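Local coordinates for peroxisomal catalase A (PDB 1A4E), which uses a bound heme to break hydrogen peroxide down into water and oxygen, probably protecting the cell from peroxide made by peroxisomal oxidases, at residues Gly459-Pro462 and Gln463-Gln466; Ala190-Arg193 and Ser194-Gly197; Ile176-Val179 and Met180-Phe183; Asp247-Glu250 and Ala251-Gly255; Leu306-Phe309 and Ala310-Gln314. All coordinates share one frame; numbering follows the deposited sequence.

Contact 1: residues Gly459-Pro462 and Gln463-Gln466; sequences GACP and QIQQ
Cys461 meets Gln465 across the start of helix 462-473, Cys461 being the N-cap residue and its carbonyl the first acceptor. Backbone hydrogen bonds come first. Gln465 N meets Cys461 O at 3.0 Å, almost in line with the C=O bond, while Ile464 N reaches the same oxygen only weakly because its N-H is bent to 123°. One residue further along, Gln466 N bonds to Pro462 O at 3.1 Å.

Packing follows. Gln465 CG stands beside its own backbone N (chi1 -67°), which brings it to 3.3 Å from Cys461 O and 3.9 Å from Ala460 CB; its amide passes this turn, and NE2 bonds to Val457 O at the end of the preceding helix. Cys461 SG lies 3.5 Å from Gln463 CG, and Ala460 CB is 4.2 Å from Ile464 CG2. Ile464 is buried against Trp164 and Asp165 of helix 160-168, whose Asp161 accepts a bond from Cys461 N.

The chemistry fits a helix start. Pro462 has no N-H to offer, so its place in the first turn costs no hydrogen bond, and the Gln465 amide ties this first turn back to the end of helix 445-457.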
loop_
_atom_site.group_PDB
_atom_site.type_symbol
_atom_site.label_atom_id
_atom_site.label_comp_id
_atom_site.label_asym_id
_atom_site.label_seq_id
_atom_site.Cartn_x
_atom_site.Cartn_y
_atom_site.Cartn_z
ATOM N N GLY B 459 17.705 -14.274 -33.728
ATOM C CA GLY B 459 16.811 -13.136 -33.604
ATOM C C GLY B 459 17.494 -11.834 -33.196
ATOM O O GLY B 459 16.809 -10.871 -32.845
ATOM N N ALA B 460 18.829 -11.754 -33.227
ATOM C CA ALA B 460 19.528 -10.538 -32.855
ATOM C C ALA B 460 20.126 -9.792 -34.043
ATOM O O ALA B 460 20.221 -10.287 -35.165
ATOM C CB ALA B 460 20.648 -10.867 -31.875
ATOM N N CYS B 461 20.507 -8.553 -33.727
ATOM C CA CYS B 461 21.140 -7.586 -34.614
ATOM C C CYS B 461 22.528 -8.091 -35.032
ATOM O O CYS B 461 23.215 -8.685 -34.198
ATOM C CB CYS B 461 21.174 -6.264 -33.822
ATOM S SG CYS B 461 22.549 -5.109 -34.041
ATOM N N PRO B 462 22.978 -7.930 -36.289
ATOM C CA PRO B 462 24.243 -8.462 -36.806
ATOM C C PRO B 462 25.535 -8.165 -36.041
ATOM O O PRO B 462 26.363 -9.070 -35.907
ATOM C CB PRO B 462 24.263 -7.955 -38.236
ATOM C CG PRO B 462 23.399 -6.719 -38.198
ATOM C CD PRO B 462 22.255 -7.224 -37.341
ATOM N N GLN B 463 25.733 -6.938 -35.524
ATOM C CA GLN B 463 26.929 -6.620 -34.744
ATOM C C GLN B 463 26.903 -7.239 -33.336
ATOM O O GLN B 463 27.959 -7.529 -32.774
ATOM C CB GLN B 463 27.119 -5.083 -34.632
ATOM C CG GLN B 463 25.948 -4.263 -34.075
ATOM C CD GLN B 463 26.354 -3.010 -33.304
ATOM O OE1 GLN B 463 26.431 -3.028 -32.071
ATOM N NE2 GLN B 463 26.604 -1.888 -33.975
ATOM N N ILE B 464 25.707 -7.462 -32.753
ATOM C CA ILE B 464 25.568 -8.141 -31.469
ATOM C C ILE B 464 25.803 -9.636 -31.682
ATOM O O ILE B 464 26.451 -10.267 -30.845
ATOM C CB ILE B 464 24.147 -7.845 -30.883
ATOM C CG1 ILE B 464 24.189 -6.449 -30.290
ATOM C CG2 ILE B 464 23.726 -8.839 -29.807
ATOM C CD1 ILE B 464 22.875 -5.956 -29.667
ATOM N N GLN B 465 25.326 -10.207 -32.802
ATOM C CA GLN B 465 25.556 -11.611 -33.131
ATOM C C GLN B 465 27.039 -11.897 -33.284
ATOM O O GLN B 465 27.518 -12.935 -32.833
ATOM C CB GLN B 465 24.906 -12.010 -34.438
ATOM C CG GLN B 465 23.400 -12.016 -34.455
ATOM C CD GLN B 465 22.871 -12.464 -35.803
ATOM O OE1 GLN B 465 23.238 -11.919 -36.843
ATOM N NE2 GLN B 465 22.003 -13.478 -35.818
ATOM N N GLN B 466 27.777 -10.961 -33.892
ATOM C CA GLN B 466 29.201 -11.127 -34.075
ATOM C C GLN B 466 29.905 -11.163 -32.729
ATOM O O GLN B 466 30.820 -11.965 -32.546
ATOM C CB GLN B 466 29.758 -9.986 -34.934
ATOM C CG GLN B 466 31.221 -10.199 -35.357
ATOM C CD GLN B 466 31.498 -11.583 -35.946
ATOM O OE1 GLN B 466 30.848 -12.034 -36.894
ATOM N NE2 GLN B 466 32.452 -12.307 -35.358
#

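Contact 2: residues Ala190-Arg193 and Ser194-Gly197; sequences ANYR and SMHG
Asn191 and Ser194 are the first and last residues of a tight turn. Tyr192 and Arg193 at its corners have the backbone angles of a type I beta turn, and the closing bond, Ser194 N to Asn191 O at 3.4 Å, is weak.

Asn191 reinforces the turn with its side chain. Its CB lies against Asp247 of helix 243-253. CG is set between the backbone N and the carbonyl carbon (chi1 54°), which folds the amide back over the turn and puts CG 3.5 Å from Ser194 OG. OD1 at the tip accepts a hydrogen bond from Ser194 OG at 2.9 Å; the hydroxyl sits above the plane of the amide rather than in it. ND2, the other branch, stands 3.5 Å from that same OG. With an alanine here, the buried Ser194 hydroxyl would probably lose this acceptor and the turn would rest on its weak backbone bond.

On another flank Met195 runs alongside Tyr192, both side chains pointing the same way. Its CG is 3.4 Å from Tyr192 O, and its SD lies at the ring edge, 4.1 Å from Tyr192 CD1, a Met-aromatic contact. Tyr192 in turn stacks on Phe94, and its side chain is about 8 Å from that of the active-site His56.

The chemistry thus divides in two: a buried amide-hydroxyl pair fastens the turn, and sulfur against an aromatic edge packs the side nearer the heme.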
loop_
_atom_site.group_PDB
_atom_site.type_symbol
_atom_site.label_atom_id
_atom_site.label_comp_id
_atom_site.label_asym_id
_atom_site.label_seq_id
_atom_site.Cartn_x
_atom_site.Cartn_y
_atom_site.Cartn_z
ATOM N N ALA B 190 12.943 -31.639 -17.273
ATOM C CA ALA B 190 11.720 -32.362 -17.617
ATOM C C ALA B 190 10.580 -32.074 -16.644
ATOM O O ALA B 190 9.397 -32.177 -16.974
ATOM C CB ALA B 190 11.982 -33.859 -17.609
ATOM N N ASN B 191 11.015 -31.730 -15.426
ATOM C CA ASN B 191 10.167 -31.346 -14.318
ATOM C C ASN B 191 11.028 -30.949 -13.121
ATOM O O ASN B 191 12.261 -31.035 -13.174
ATOM C CB ASN B 191 9.251 -32.503 -13.943
ATOM C CG ASN B 191 9.941 -33.826 -13.663
ATOM O OD1 ASN B 191 10.674 -33.989 -12.697
ATOM N ND2 ASN B 191 9.720 -34.812 -14.518
ATOM N N TYR B 192 10.398 -30.507 -12.022
ATOM C CA TYR B 192 11.102 -30.090 -10.813
ATOM C C TYR B 192 11.727 -31.217 -10.000
ATOM O O TYR B 192 12.656 -30.998 -9.219
ATOM C CB TYR B 192 10.144 -29.308 -9.914
ATOM C CG TYR B 192 9.713 -27.969 -10.498
ATOM C CD1 TYR B 192 10.673 -27.112 -11.044
ATOM C CD2 TYR B 192 8.362 -27.598 -10.487
ATOM C CE1 TYR B 192 10.293 -25.889 -11.584
ATOM C CE2 TYR B 192 7.977 -26.372 -11.030
ATOM C CZ TYR B 192 8.946 -25.528 -11.578
ATOM O OH TYR B 192 8.584 -24.314 -12.133
ATOM N N ARG B 193 11.219 -32.435 -10.197
ATOM C CA ARG B 193 11.732 -33.620 -9.522
ATOM C C ARG B 193 13.005 -34.151 -10.172
ATOM O O ARG B 193 13.673 -35.022 -9.627
ATOM C CB ARG B 193 10.671 -34.702 -9.550
ATOM C CG ARG B 193 9.408 -34.290 -8.816
ATOM C CD ARG B 193 8.177 -34.964 -9.384
ATOM N NE ARG B 193 8.314 -36.404 -9.420
ATOM C CZ ARG B 193 8.109 -37.113 -10.531
ATOM N NH1 ARG B 193 7.758 -36.553 -11.680
ATOM N NH2 ARG B 193 8.298 -38.419 -10.486
ATOM N N SER B 194 13.364 -33.617 -11.338
ATOM C CA SER B 194 14.490 -34.112 -12.104
ATOM C C SER B 194 15.625 -33.107 -12.244
ATOM O O SER B 194 16.300 -33.072 -13.275
ATOM C CB SER B 194 13.971 -34.523 -13.474
ATOM O OG SER B 194 12.991 -35.549 -13.393
ATOM N N MET B 195 15.840 -32.275 -11.211
ATOM C CA MET B 195 16.904 -31.273 -11.217
ATOM C C MET B 195 17.568 -31.147 -9.856
ATOM O O MET B 195 17.025 -31.575 -8.837
ATOM C CB MET B 195 16.367 -29.890 -11.620
ATOM C CG MET B 195 15.191 -29.402 -10.788
ATOM S SD MET B 195 14.685 -27.702 -11.147
ATOM C CE MET B 195 14.531 -27.147 -9.473
ATOM N N HIS B 196 18.773 -30.580 -9.845
ATOM C CA HIS B 196 19.513 -30.373 -8.608
ATOM C C HIS B 196 19.306 -28.967 -8.069
ATOM O O HIS B 196 18.826 -28.095 -8.781
ATOM C CB HIS B 196 21.011 -30.567 -8.831
ATOM C CG HIS B 196 21.406 -31.948 -9.309
ATOM N ND1 HIS B 196 20.891 -33.105 -8.922
ATOM C CD2 HIS B 196 22.385 -32.221 -10.232
ATOM C CE1 HIS B 196 21.510 -34.069 -9.560
ATOM N NE2 HIS B 196 22.406 -33.523 -10.346
ATOM N N GLY B 197 19.661 -28.745 -6.805
ATOM C CA GLY B 197 19.692 -27.432 -6.187
ATOM C C GLY B 197 21.134 -27.186 -5.754
ATOM O O GLY B 197 21.864 -28.138 -5.492
#

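Contact 3: residues Ile176-Val179 and Met180-Phe183; sequences IHQV and MILF
Along helix 176-182 and the residue that follows it, the flat groups are Phe183 and His177, each meeting a residue four positions away, the i to i+4 spacing of an alpha helix. Val179 O lies in the plane of the Phe183 ring at its edge, 3.4 Å from CD2, and Val179 CG1 is 3.9 Å from the same carbon. Beyond the segments, His456 meets this ring edge-to-face, Trp164 approaches with its plane at about 25°, and Leu449 and Ile453 pack against it. A serine in place of Phe183 would probably open a gap beside these residues and leave Val179 CG1 without its aromatic neighbour. Ile181 CD1 approaches the His177 ring obliquely, 4.0 Å from CD2, while His177 ND1 is bonded to Thr283 O.

The backbone supplies matching evidence: Met180, Ile181, Leu182 and Phe183 N bond to the carbonyls of Ile176, His177, Gln178 and Val179, the last at 3.0 Å. Ile176 and Met180 pack on helices 430-440 and 462-473, and Val179 on the latter, joining this helix to the C-terminal helical bundle. Met180, its CG beside the backbone N (chi1 -73°), sets that atom 3.2 Å from Ile176 O and 3.8 Å from Ile176 CD1.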
loop_
_atom_site.group_PDB
_atom_site.type_symbol
_atom_site.label_atom_id
_atom_site.label_comp_id
_atom_site.label_asym_id
_atom_site.label_seq_id
_atom_site.Cartn_x
_atom_site.Cartn_y
_atom_site.Cartn_z
ATOM N N ILE B 176 29.697 -16.101 -18.727
ATOM C CA ILE B 176 29.833 -17.178 -19.706
ATOM C C ILE B 176 29.716 -18.603 -19.154
ATOM O O ILE B 176 29.105 -19.438 -19.828
ATOM C CB ILE B 176 31.197 -16.865 -20.464
ATOM C CG1 ILE B 176 31.007 -17.191 -21.947
ATOM C CG2 ILE B 176 32.392 -17.578 -19.846
ATOM C CD1 ILE B 176 30.576 -18.575 -22.429
ATOM N N HIS B 177 30.208 -18.910 -17.937
ATOM C CA HIS B 177 30.062 -20.237 -17.338
ATOM C C HIS B 177 28.572 -20.528 -17.166
ATOM O O HIS B 177 28.098 -21.607 -17.528
ATOM C CB HIS B 177 30.787 -20.252 -15.989
ATOM C CG HIS B 177 30.946 -21.598 -15.280
ATOM N ND1 HIS B 177 31.516 -21.777 -14.094
ATOM C CD2 HIS B 177 30.520 -22.827 -15.721
ATOM C CE1 HIS B 177 31.446 -23.047 -13.799
ATOM N NE2 HIS B 177 30.849 -23.673 -14.783
ATOM N N GLN B 178 27.829 -19.525 -16.673
ATOM C CA GLN B 178 26.399 -19.658 -16.499
ATOM C C GLN B 178 25.641 -19.711 -17.818
ATOM O O GLN B 178 24.696 -20.497 -17.916
ATOM C CB GLN B 178 25.867 -18.500 -15.662
ATOM C CG GLN B 178 24.366 -18.549 -15.427
ATOM C CD GLN B 178 23.804 -19.815 -14.817
ATOM O OE1 GLN B 178 22.703 -20.265 -15.130
ATOM N NE2 GLN B 178 24.538 -20.418 -13.901
ATOM N N VAL B 179 26.034 -18.920 -18.832
ATOM C CA VAL B 179 25.348 -18.933 -20.121
ATOM C C VAL B 179 25.484 -20.306 -20.770
ATOM O O VAL B 179 24.533 -20.779 -21.392
ATOM C CB VAL B 179 25.942 -17.818 -21.003
ATOM C CG1 VAL B 179 25.359 -17.841 -22.403
ATOM C CG2 VAL B 179 25.597 -16.476 -20.377
ATOM N N MET B 180 26.635 -20.969 -20.563
ATOM C CA MET B 180 26.886 -22.316 -21.050
ATOM C C MET B 180 25.923 -23.323 -20.441
ATOM O O MET B 180 25.377 -24.173 -21.147
ATOM C CB MET B 180 28.305 -22.748 -20.709
ATOM C CG MET B 180 29.418 -22.094 -21.515
ATOM S SD MET B 180 29.441 -22.657 -23.229
ATOM C CE MET B 180 30.193 -24.221 -22.889
ATOM N N ILE B 181 25.705 -23.222 -19.119
ATOM C CA ILE B 181 24.771 -24.099 -18.417
ATOM C C ILE B 181 23.328 -23.806 -18.834
ATOM O O ILE B 181 22.566 -24.738 -19.081
ATOM C CB ILE B 181 24.947 -23.914 -16.885
ATOM C CG1 ILE B 181 26.342 -24.354 -16.475
ATOM C CG2 ILE B 181 23.922 -24.757 -16.124
ATOM C CD1 ILE B 181 26.699 -23.929 -15.045
ATOM N N LEU B 182 22.971 -22.519 -18.976
ATOM C CA LEU B 182 21.632 -22.081 -19.334
ATOM C C LEU B 182 21.186 -22.627 -20.682
ATOM O O LEU B 182 20.077 -23.141 -20.816
ATOM C CB LEU B 182 21.594 -20.546 -19.358
ATOM C CG LEU B 182 20.310 -19.856 -19.814
ATOM C CD1 LEU B 182 19.220 -20.089 -18.799
ATOM C CD2 LEU B 182 20.558 -18.380 -19.987
ATOM N N PHE B 183 22.078 -22.545 -21.671
ATOM C CA PHE B 183 21.749 -22.998 -23.006
ATOM C C PHE B 183 21.998 -24.463 -23.295
ATOM O O PHE B 183 21.800 -24.915 -24.421
ATOM C CB PHE B 183 22.490 -22.128 -24.000
ATOM C CG PHE B 183 21.769 -20.805 -24.221
ATOM C CD1 PHE B 183 20.728 -20.728 -25.150
ATOM C CD2 PHE B 183 22.135 -19.675 -23.488
ATOM C CE1 PHE B 183 20.057 -19.520 -25.342
ATOM C CE2 PHE B 183 21.457 -18.469 -23.687
ATOM C CZ PHE B 183 20.419 -18.390 -24.612
#

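Contact 4: residues Asp247-Glu250 and Ala251-Gly255; sequences DLFE and AIQNG
The last turns of helix 243-253 and its C-terminal end, where Phe249 meets Gln253 and Glu250 meets Asn254, form an ordinary alpha-helical i to i+4 arrangement that closes in a glycine. The helical bonds run from Ala251 N to Asp247 O, Ile252 N to Leu248 O, Gln253 N to Phe249 O and Asn254 N to Glu250 O, the final one at 2.8 Å. Asn254 is the first residue to leave helical geometry. Gly255 then takes a positive phi of 83°, a conformation easily reached without a side chain, and its N bonds to Ile252 O at 3.2 Å.

Among the side chains, Gln253 brings its amide to the edge of the Phe249 ring: NE2 is 3.3 Å from CE2 and near the ring plane, while the ring and amide planes stand 83° apart. Phe249 has CG opposite its backbone N (chi1 -168°), which carries the end of the ring along the helix to meet Gln253, whose own chain runs extended. On the buried side Leu248 and Ile252 lie alongside one another, with CD1 to CD1 at 3.9 Å. Ala251 CB fits 3.3 Å from Asp247 O.

Around the helix, Ala251 rests on Arg193 of the loop before strand 197-198. Ile252 packs on Pro258, just ahead of strand 259-267, and on Asn304, just after strand 294-303; Asn304 ND2 also donates to Phe249 O. The helix end thus lies beside the loops that flank strands 259-267 and 294-303, and the Phe249 ring reaches Thr155 of the second subunit.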
loop_
_atom_site.group_PDB
_atom_site.type_symbol
_atom_site.label_atom_id
_atom_site.label_comp_id
_atom_site.label_asym_id
_atom_site.label_seq_id
_atom_site.Cartn_x
_atom_site.Cartn_y
_atom_site.Cartn_z
ATOM N N ASP B 247 2.892 -31.966 -12.722
ATOM C CA ASP B 247 3.764 -33.085 -12.435
ATOM C C ASP B 247 4.050 -33.225 -10.938
ATOM O O ASP B 247 3.945 -34.323 -10.387
ATOM C CB ASP B 247 5.068 -32.902 -13.214
ATOM C CG ASP B 247 6.097 -33.975 -12.882
ATOM O OD1 ASP B 247 6.021 -35.081 -13.416
ATOM O OD2 ASP B 247 6.959 -33.711 -12.055
ATOM N N LEU B 248 4.410 -32.110 -10.285
ATOM C CA LEU B 248 4.711 -32.112 -8.869
ATOM C C LEU B 248 3.486 -32.454 -8.042
ATOM O O LEU B 248 3.576 -33.300 -7.146
ATOM C CB LEU B 248 5.249 -30.746 -8.458
ATOM C CG LEU B 248 5.676 -30.555 -7.002
ATOM C CD1 LEU B 248 6.784 -31.530 -6.616
ATOM C CD2 LEU B 248 6.154 -29.132 -6.833
ATOM N N PHE B 249 2.339 -31.840 -8.381
ATOM C CA PHE B 249 1.095 -32.069 -7.648
ATOM C C PHE B 249 0.666 -33.527 -7.719
ATOM O O PHE B 249 0.389 -34.132 -6.688
ATOM C CB PHE B 249 -0.052 -31.205 -8.206
ATOM C CG PHE B 249 -1.257 -31.219 -7.271
ATOM C CD1 PHE B 249 -1.303 -30.308 -6.210
ATOM C CD2 PHE B 249 -2.280 -32.165 -7.434
ATOM C CE1 PHE B 249 -2.366 -30.347 -5.307
ATOM C CE2 PHE B 249 -3.336 -32.198 -6.526
ATOM C CZ PHE B 249 -3.378 -31.292 -5.463
ATOM N N GLU B 250 0.608 -34.094 -8.929
ATOM C CA GLU B 250 0.209 -35.480 -9.102
ATOM C C GLU B 250 1.193 -36.486 -8.535
ATOM O O GLU B 250 0.749 -37.506 -8.014
ATOM C CB GLU B 250 -0.004 -35.777 -10.572
ATOM C CG GLU B 250 -1.308 -35.157 -11.050
ATOM C CD GLU B 250 -1.582 -35.264 -12.543
ATOM O OE1 GLU B 250 -0.745 -35.783 -13.287
ATOM O OE2 GLU B 250 -2.641 -34.805 -12.969
ATOM N N ALA B 251 2.510 -36.230 -8.582
ATOM C CA ALA B 251 3.481 -37.150 -8.008
ATOM C C ALA B 251 3.244 -37.331 -6.514
ATOM O O ALA B 251 3.148 -38.459 -6.031
ATOM C CB ALA B 251 4.887 -36.615 -8.222
ATOM N N ILE B 252 3.051 -36.217 -5.795
ATOM C CA ILE B 252 2.778 -36.249 -4.361
ATOM C C ILE B 252 1.387 -36.815 -4.068
ATOM O O ILE B 252 1.201 -37.574 -3.118
ATOM C CB ILE B 252 2.954 -34.801 -3.815
ATOM C CG1 ILE B 252 4.425 -34.411 -3.923
ATOM C CG2 ILE B 252 2.520 -34.707 -2.352
ATOM C CD1 ILE B 252 4.738 -32.940 -3.620
ATOM N N GLN B 253 0.407 -36.484 -4.908
ATOM C CA GLN B 253 -0.949 -36.998 -4.770
ATOM C C GLN B 253 -1.004 -38.516 -4.920
ATOM O O GLN B 253 -1.716 -39.191 -4.182
ATOM C CB GLN B 253 -1.822 -36.336 -5.821
ATOM C CG GLN B 253 -3.291 -36.709 -5.778
ATOM C CD GLN B 253 -4.061 -36.025 -6.889
ATOM O OE1 GLN B 253 -3.865 -36.284 -8.079
ATOM N NE2 GLN B 253 -4.949 -35.115 -6.496
ATOM N N ASN B 254 -0.207 -39.069 -5.840
ATOM C CA ASN B 254 -0.170 -40.501 -6.079
ATOM C C ASN B 254 0.831 -41.241 -5.210
ATOM O O ASN B 254 1.041 -42.442 -5.390
ATOM C CB ASN B 254 0.128 -40.744 -7.557
ATOM C CG ASN B 254 -1.049 -40.321 -8.430
ATOM O OD1 ASN B 254 -2.200 -40.672 -8.160
ATOM N ND2 ASN B 254 -0.815 -39.545 -9.487
ATOM N N GLY B 255 1.446 -40.539 -4.249
ATOM C CA GLY B 255 2.365 -41.144 -3.303
ATOM C C GLY B 255 3.794 -41.309 -3.789
ATOM O O GLY B 255 4.636 -41.802 -3.041
#

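Contact 5: residues Leu306-Phe309 and Ala310-Gln314; sequences LNFF and AQVEQ
Phe308 and Val312 each place a branch opposite the backbone N, Phe308 CG at chi1 -174° and Val312 CG1 at -177°, which brings ring and branched carbon together along helix 308-313. This short helix has Asn307 at its N-cap and a wider pi-type turn at 310-313. Val312 CB lies over one face of the Phe308 ring, 4.1 Å from its centroid, a CH-pi contact; CG1 continues to 3.7 Å from Phe308 CE1.

The wide turn is evident in the backbone. Phe308 O accepts two bonds, from Val312 N at 2.9 Å and Glu313 N at 3.1 Å, the donors coming from opposite faces of the carbonyl plane. Asn307 O takes Gln311 N.

Gln314 reaches across to Phe309, its CD 3.6 Å from CE2 with amide and ring planes 33° apart, and its NE2 bonds to Asn377 O of the third subunit. Phe309 also packs on Gly374 of that subunit and Phe308 on Asn156 of the second, so the helix is wedged at subunit interfaces, while the Val312 side chain is about 7 Å from a bound heme. The five-residue step recurs at Gln314 N, which bonds to Phe309 O at 2.9 Å.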
loop_
_atom_site.group_PDB
_atom_site.type_symbol
_atom_site.label_atom_id
_atom_site.label_comp_id
_atom_site.label_asym_id
_atom_site.label_seq_id
_atom_site.Cartn_x
_atom_site.Cartn_y
_atom_site.Cartn_z
ATOM N N LEU B 306 -2.791 -26.866 0.605
ATOM C CA LEU B 306 -4.247 -26.838 0.517
ATOM C C LEU B 306 -4.706 -25.649 -0.315
ATOM O O LEU B 306 -5.679 -25.724 -1.063
ATOM C CB LEU B 306 -4.860 -26.737 1.897
ATOM C CG LEU B 306 -4.688 -27.946 2.799
ATOM C CD1 LEU B 306 -5.208 -27.610 4.177
ATOM C CD2 LEU B 306 -5.428 -29.139 2.217
ATOM N N ASN B 307 -3.972 -24.541 -0.234
ATOM C CA ASN B 307 -4.333 -23.344 -0.963
ATOM C C ASN B 307 -3.055 -22.718 -1.483
ATOM O O ASN B 307 -2.177 -22.301 -0.729
ATOM C CB ASN B 307 -5.084 -22.390 -0.021
ATOM C CG ASN B 307 -5.714 -21.218 -0.742
ATOM O OD1 ASN B 307 -6.832 -21.258 -1.252
ATOM N ND2 ASN B 307 -4.952 -20.138 -0.798
ATOM N N PHE B 308 -2.965 -22.676 -2.810
ATOM C CA PHE B 308 -1.803 -22.133 -3.473
ATOM C C PHE B 308 -1.517 -20.699 -3.062
ATOM O O PHE B 308 -0.370 -20.417 -2.740
ATOM C CB PHE B 308 -1.997 -22.196 -4.986
ATOM C CG PHE B 308 -0.749 -21.773 -5.758
ATOM C CD1 PHE B 308 0.245 -22.715 -6.039
ATOM C CD2 PHE B 308 -0.588 -20.449 -6.190
ATOM C CE1 PHE B 308 1.385 -22.336 -6.750
ATOM C CE2 PHE B 308 0.559 -20.078 -6.901
ATOM C CZ PHE B 308 1.543 -21.021 -7.179
ATOM N N PHE B 309 -2.509 -19.796 -3.033
ATOM C CA PHE B 309 -2.264 -18.396 -2.723
ATOM C C PHE B 309 -1.713 -18.182 -1.323
ATOM O O PHE B 309 -0.689 -17.528 -1.139
ATOM C CB PHE B 309 -3.553 -17.557 -2.868
ATOM C CG PHE B 309 -3.319 -16.078 -2.554
ATOM C CD1 PHE B 309 -2.847 -15.226 -3.561
ATOM C CD2 PHE B 309 -3.525 -15.579 -1.256
ATOM C CE1 PHE B 309 -2.568 -13.890 -3.267
ATOM C CE2 PHE B 309 -3.242 -14.247 -0.972
ATOM C CZ PHE B 309 -2.767 -13.406 -1.974
ATOM N N ALA B 310 -2.401 -18.740 -0.340
ATOM C CA ALA B 310 -2.041 -18.534 1.047
ATOM C C ALA B 310 -0.712 -19.144 1.463
ATOM O O ALA B 310 0.024 -18.564 2.264
ATOM C CB ALA B 310 -3.137 -19.103 1.923
ATOM N N GLN B 311 -0.375 -20.291 0.868
ATOM C CA GLN B 311 0.815 -21.012 1.265
ATOM C C GLN B 311 2.035 -20.915 0.375
ATOM O O GLN B 311 3.157 -21.005 0.871
ATOM C CB GLN B 311 0.436 -22.476 1.458
ATOM C CG GLN B 311 -0.523 -22.579 2.628
ATOM C CD GLN B 311 -1.074 -23.964 2.837
ATOM O OE1 GLN B 311 -0.866 -24.588 3.873
ATOM N NE2 GLN B 311 -1.800 -24.477 1.852
ATOM N N VAL B 312 1.846 -20.723 -0.928
ATOM C CA VAL B 312 2.952 -20.680 -1.874
ATOM C C VAL B 312 3.173 -19.254 -2.357
ATOM O O VAL B 312 4.288 -18.730 -2.306
ATOM C CB VAL B 312 2.643 -21.630 -3.066
ATOM C CG1 VAL B 312 3.804 -21.676 -4.039
ATOM C CG2 VAL B 312 2.428 -23.037 -2.554
ATOM N N GLU B 313 2.103 -18.603 -2.810
ATOM C CA GLU B 313 2.210 -17.244 -3.300
ATOM C C GLU B 313 2.563 -16.267 -2.185
ATOM O O GLU B 313 3.334 -15.331 -2.399
ATOM C CB GLU B 313 0.892 -16.873 -3.972
ATOM C CG GLU B 313 0.943 -15.575 -4.772
ATOM C CD GLU B 313 1.923 -15.542 -5.943
ATOM O OE1 GLU B 313 2.252 -16.572 -6.529
ATOM O OE2 GLU B 313 2.345 -14.451 -6.297
ATOM N N GLN B 314 2.048 -16.487 -0.972
ATOM C CA GLN B 314 2.399 -15.640 0.153
ATOM C C GLN B 314 3.693 -16.035 0.869
ATOM O O GLN B 314 4.112 -15.367 1.821
ATOM C CB GLN B 314 1.264 -15.635 1.158
ATOM C CG GLN B 314 0.076 -14.826 0.671
ATOM C CD GLN B 314 -0.881 -14.453 1.790
ATOM O OE1 GLN B 314 -1.245 -13.287 1.958
ATOM N NE2 GLN B 314 -1.311 -15.421 2.592
#

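How the contacts relate
Contacts 2 and 4 alone touch: Arg193 NH1 forms a 2.9 Å salt bridge with Asp247 OD1, fastening the loop 190-197 to helix 243-253. Contact 5 comes within about 7 Å of contact 4 at the nearest atoms. Contact 3 lies across the chain's centre from contact 5, their centres about 32 Å apart. Side chains of contacts 2 and 3 come within about 9 Å of a bound heme, and that of Val312 in contact 5 is nearer, at about 7 Å; those of Met195 and Gln178 lie about 8 and 7 Å from that of active-site Asn129. Contact 1 is the outlier, centred about 42 Å from contact 5, yet Trp164 touches both its Ile464 and Phe183 of contact 3.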